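Local coordinates for antifungal protein GAFP-1 (Gastrodia elata, PDB 1XD5) that probably binds mannose as a monomeric bulb-type lectin of a monocot orchid and acts as an antifungal protein, at residues N27-V32 with S50-K55. Sequence-based numbering, arbitrary orientation.
Sequences NDCNLV and SGCVLK
L31 meets L54 with its two methyls, the side chains crossing at about a right angle, CD1 of L31 3.8 Å from CD2 of L54. Both leucines hold CG anti to the backbone N (chi1 175° and -179°), which sends each forked end inward from its own strand; I64, L62, L10 and W41 line the surrounding core, where a branched apolar residue fits well. Next along the two segments, the buried disulfide C29–C52 ties 27-32 and 50-55 together covalently. Each SG stands beside its own backbone N, and the C-S-S-C torsion of 91° is close to the relaxed value for a disulfide. C29 lies in the turn before strand 31-35. Within that turn D28 OD1 accepts a hydrogen bond from the backbone N of N30 at 3.0 Å, the N-H arriving from above the carboxylate plane, an Asx turn suited to the short carboxylate of aspartate. Just before the cysteines in each segment, G51 N gives a weak hydrogen bond to N27 O (3.4 Å), while CA of S50 brings a C-H against the same oxygen. The positive phi of G51 suits a glycine. The bridge thus links two of the three four-stranded antiparallel sheets of the bulb-type lectin domain, the beta-prism II fold of monocot mannose-binding lectins.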
ATOM      1  N   ASN A  27       2.411  13.036   2.404  1.00  9.42           N
ATOM      2  CA  ASN A  27       2.057  13.969   3.460  1.00 10.45           C
ATOM      3  C   ASN A  27       0.638  14.531   3.319  1.00 10.06           C
ATOM      4  O   ASN A  27       0.042  14.953   4.309  1.00  9.69           O
ATOM      5  CB  ASN A  27       3.090  15.103   3.558  1.00 10.67           C
ATOM      6  CG  ASN A  27       2.957  15.919   4.851  1.00 12.66           C
ATOM      7  OD1 ASN A  27       2.899  17.146   4.813  1.00 17.62           O
ATOM      8  ND2 ASN A  27       2.890  15.245   5.980  1.00 11.72           N
ATOM      9  N   ASP A  28       0.106  14.544   2.097  1.00  9.93           N
ATOM     10  CA  ASP A  28      -1.274  14.993   1.898  1.00  9.82           C
ATOM     11  C   ASP A  28      -2.293  13.865   2.143  1.00  9.93           C
ATOM     12  O   ASP A  28      -3.495  14.051   1.921  1.00  8.96           O
ATOM     13  CB  ASP A  28      -1.466  15.624   0.512  1.00 10.06           C
ATOM     14  CG  ASP A  28      -1.402  14.609  -0.628  1.00 10.14           C
ATOM     15  OD1 ASP A  28      -1.076  13.424  -0.395  1.00  8.28           O
ATOM     16  OD2 ASP A  28      -1.647  14.928  -1.812  1.00  9.89           O
ATOM     17  N   CYS A  29      -1.793  12.714   2.606  1.00  9.67           N
ATOM     18  CA  CYS A  29      -2.597  11.516   2.912  1.00 10.49           C
ATOM     19  C   CYS A  29      -3.127  10.740   1.703  1.00  9.80           C
ATOM     20  O   CYS A  29      -3.935   9.814   1.856  1.00  9.69           O
ATOM     21  CB  CYS A  29      -3.730  11.823   3.911  1.00 11.29           C
ATOM     22  SG  CYS A  29      -3.094  12.077   5.584  1.00 17.93           S
ATOM     23  N   ASN A  30      -2.665  11.105   0.508  1.00  8.94           N
ATOM     24  CA  ASN A  30      -2.962  10.328  -0.687  1.00  8.68           C
ATOM     25  C   ASN A  30      -1.990   9.171  -0.768  1.00  8.84           C
ATOM     26  O   ASN A  30      -0.790   9.349  -0.549  1.00  9.68           O
ATOM     27  CB  ASN A  30      -2.823  11.201  -1.941  1.00  8.40           C
ATOM     28  CG  ASN A  30      -3.790  10.815  -3.051  1.00  8.63           C
ATOM     29  OD1 ASN A  30      -3.773  11.419  -4.141  1.00 11.06           O
ATOM     30  ND2 ASN A  30      -4.636   9.837  -2.796  1.00  5.60           N
ATOM     31  N   LEU A  31      -2.504   7.985  -1.070  1.00  8.62           N
ATOM     32  CA  LEU A  31      -1.664   6.828  -1.323  1.00  8.67           C
ATOM     33  C   LEU A  31      -1.582   6.689  -2.842  1.00  8.72           C
ATOM     34  O   LEU A  31      -2.604   6.519  -3.508  1.00  8.78           O
ATOM     35  CB  LEU A  31      -2.281   5.578  -0.696  1.00  8.62           C
ATOM     36  CG  LEU A  31      -1.593   4.232  -0.960  1.00  9.61           C
ATOM     37  CD1 LEU A  31      -0.134   4.226  -0.443  1.00  7.92           C
ATOM     38  CD2 LEU A  31      -2.412   3.103  -0.328  1.00  8.69           C
ATOM     39  N   VAL A  32      -0.379   6.800  -3.395  1.00  8.36           N
ATOM     40  CA  VAL A  32      -0.234   6.930  -4.842  1.00  8.93           C
ATOM     41  C   VAL A  32       0.814   5.989  -5.431  1.00  9.13           C
ATOM     42  O   VAL A  32       1.901   5.830  -4.878  1.00  9.46           O
ATOM     43  CB  VAL A  32       0.124   8.389  -5.264  1.00  9.38           C
ATOM     44  CG1 VAL A  32       0.101   8.531  -6.794  1.00  8.31           C
ATOM     45  CG2 VAL A  32      -0.808   9.410  -4.607  1.00  7.92           C
ATOM     46  N   SER A  50      -3.379  15.065   7.349  1.00 17.79           N
ATOM     47  CA  SER A  50      -1.972  15.134   6.983  1.00 18.30           C
ATOM     48  C   SER A  50      -1.142  14.236   7.909  1.00 17.86           C
ATOM     49  O   SER A  50      -1.638  13.744   8.925  1.00 17.93           O
ATOM     50  CB  SER A  50      -1.467  16.580   7.009  1.00 18.72           C
ATOM     51  OG  SER A  50      -1.443  17.070   8.333  1.00 21.44           O
ATOM     52  N   GLY A  51       0.111  14.001   7.532  1.00 17.51           N
ATOM     53  CA  GLY A  51       1.002  13.201   8.349  1.00 16.74           C
ATOM     54  C   GLY A  51       0.542  11.760   8.445  1.00 15.85           C
ATOM     55  O   GLY A  51       0.653  11.145   9.505  1.00 15.82           O
ATOM     56  N   CYS A  52       0.030  11.225   7.338  1.00 14.56           N
ATOM     57  CA  CYS A  52      -0.495   9.864   7.322  1.00 14.39           C
ATOM     58  C   CYS A  52       0.578   8.803   7.297  1.00 13.48           C
ATOM     59  O   CYS A  52       1.688   9.035   6.838  1.00 12.94           O
ATOM     60  CB  CYS A  52      -1.430   9.641   6.138  1.00 14.36           C
ATOM     61  SG  CYS A  52      -3.061  10.312   6.470  1.00 16.32           S
ATOM     62  N   VAL A  53       0.210   7.627   7.783  1.00 13.18           N
ATOM     63  CA  VAL A  53       1.068   6.452   7.727  1.00 12.38           C
ATOM     64  C   VAL A  53       0.276   5.318   7.079  1.00 12.14           C
ATOM     65  O   VAL A  53      -0.956   5.367   7.019  1.00 11.78           O
ATOM     66  CB  VAL A  53       1.598   6.079   9.138  1.00 12.61           C
ATOM     67  CG1 VAL A  53       2.349   7.264   9.752  1.00 13.12           C
ATOM     68  CG2 VAL A  53       0.465   5.644  10.059  1.00 12.36           C
ATOM     69  N   LEU A  54       0.982   4.316   6.570  1.00 11.24           N
ATOM     70  CA  LEU A  54       0.345   3.206   5.907  1.00 11.11           C
ATOM     71  C   LEU A  54       0.688   1.948   6.696  1.00 11.42           C
ATOM     72  O   LEU A  54       1.861   1.622   6.852  1.00 10.19           O
ATOM     73  CB  LEU A  54       0.837   3.082   4.456  1.00 10.83           C
ATOM     74  CG  LEU A  54       0.215   1.945   3.629  1.00 11.41           C
ATOM     75  CD1 LEU A  54      -1.275   2.181   3.419  1.00  8.35           C
ATOM     76  CD2 LEU A  54       0.932   1.755   2.278  1.00  9.00           C
ATOM     77  N   LYS A  55      -0.335   1.270   7.204  1.00 11.24           N
ATOM     78  CA  LYS A  55      -0.130   0.101   8.051  1.00 12.40           C
ATOM     79  C   LYS A  55      -0.598  -1.162   7.346  1.00 11.69           C
ATOM     80  O   LYS A  55      -1.757  -1.262   6.970  1.00 11.00           O
ATOM     81  CB  LYS A  55      -0.895   0.255   9.374  1.00 13.07           C
ATOM     82  CG  LYS A  55      -0.412   1.393  10.266  1.00 16.86           C
ATOM     83  CD  LYS A  55      -0.921   1.218  11.707  1.00 21.88           C
ATOM     84  CE  LYS A  55      -0.543   2.409  12.588  1.00 25.01           C
ATOM     85  NZ  LYS A  55      -1.313   2.439  13.872  1.00 28.23           N
TER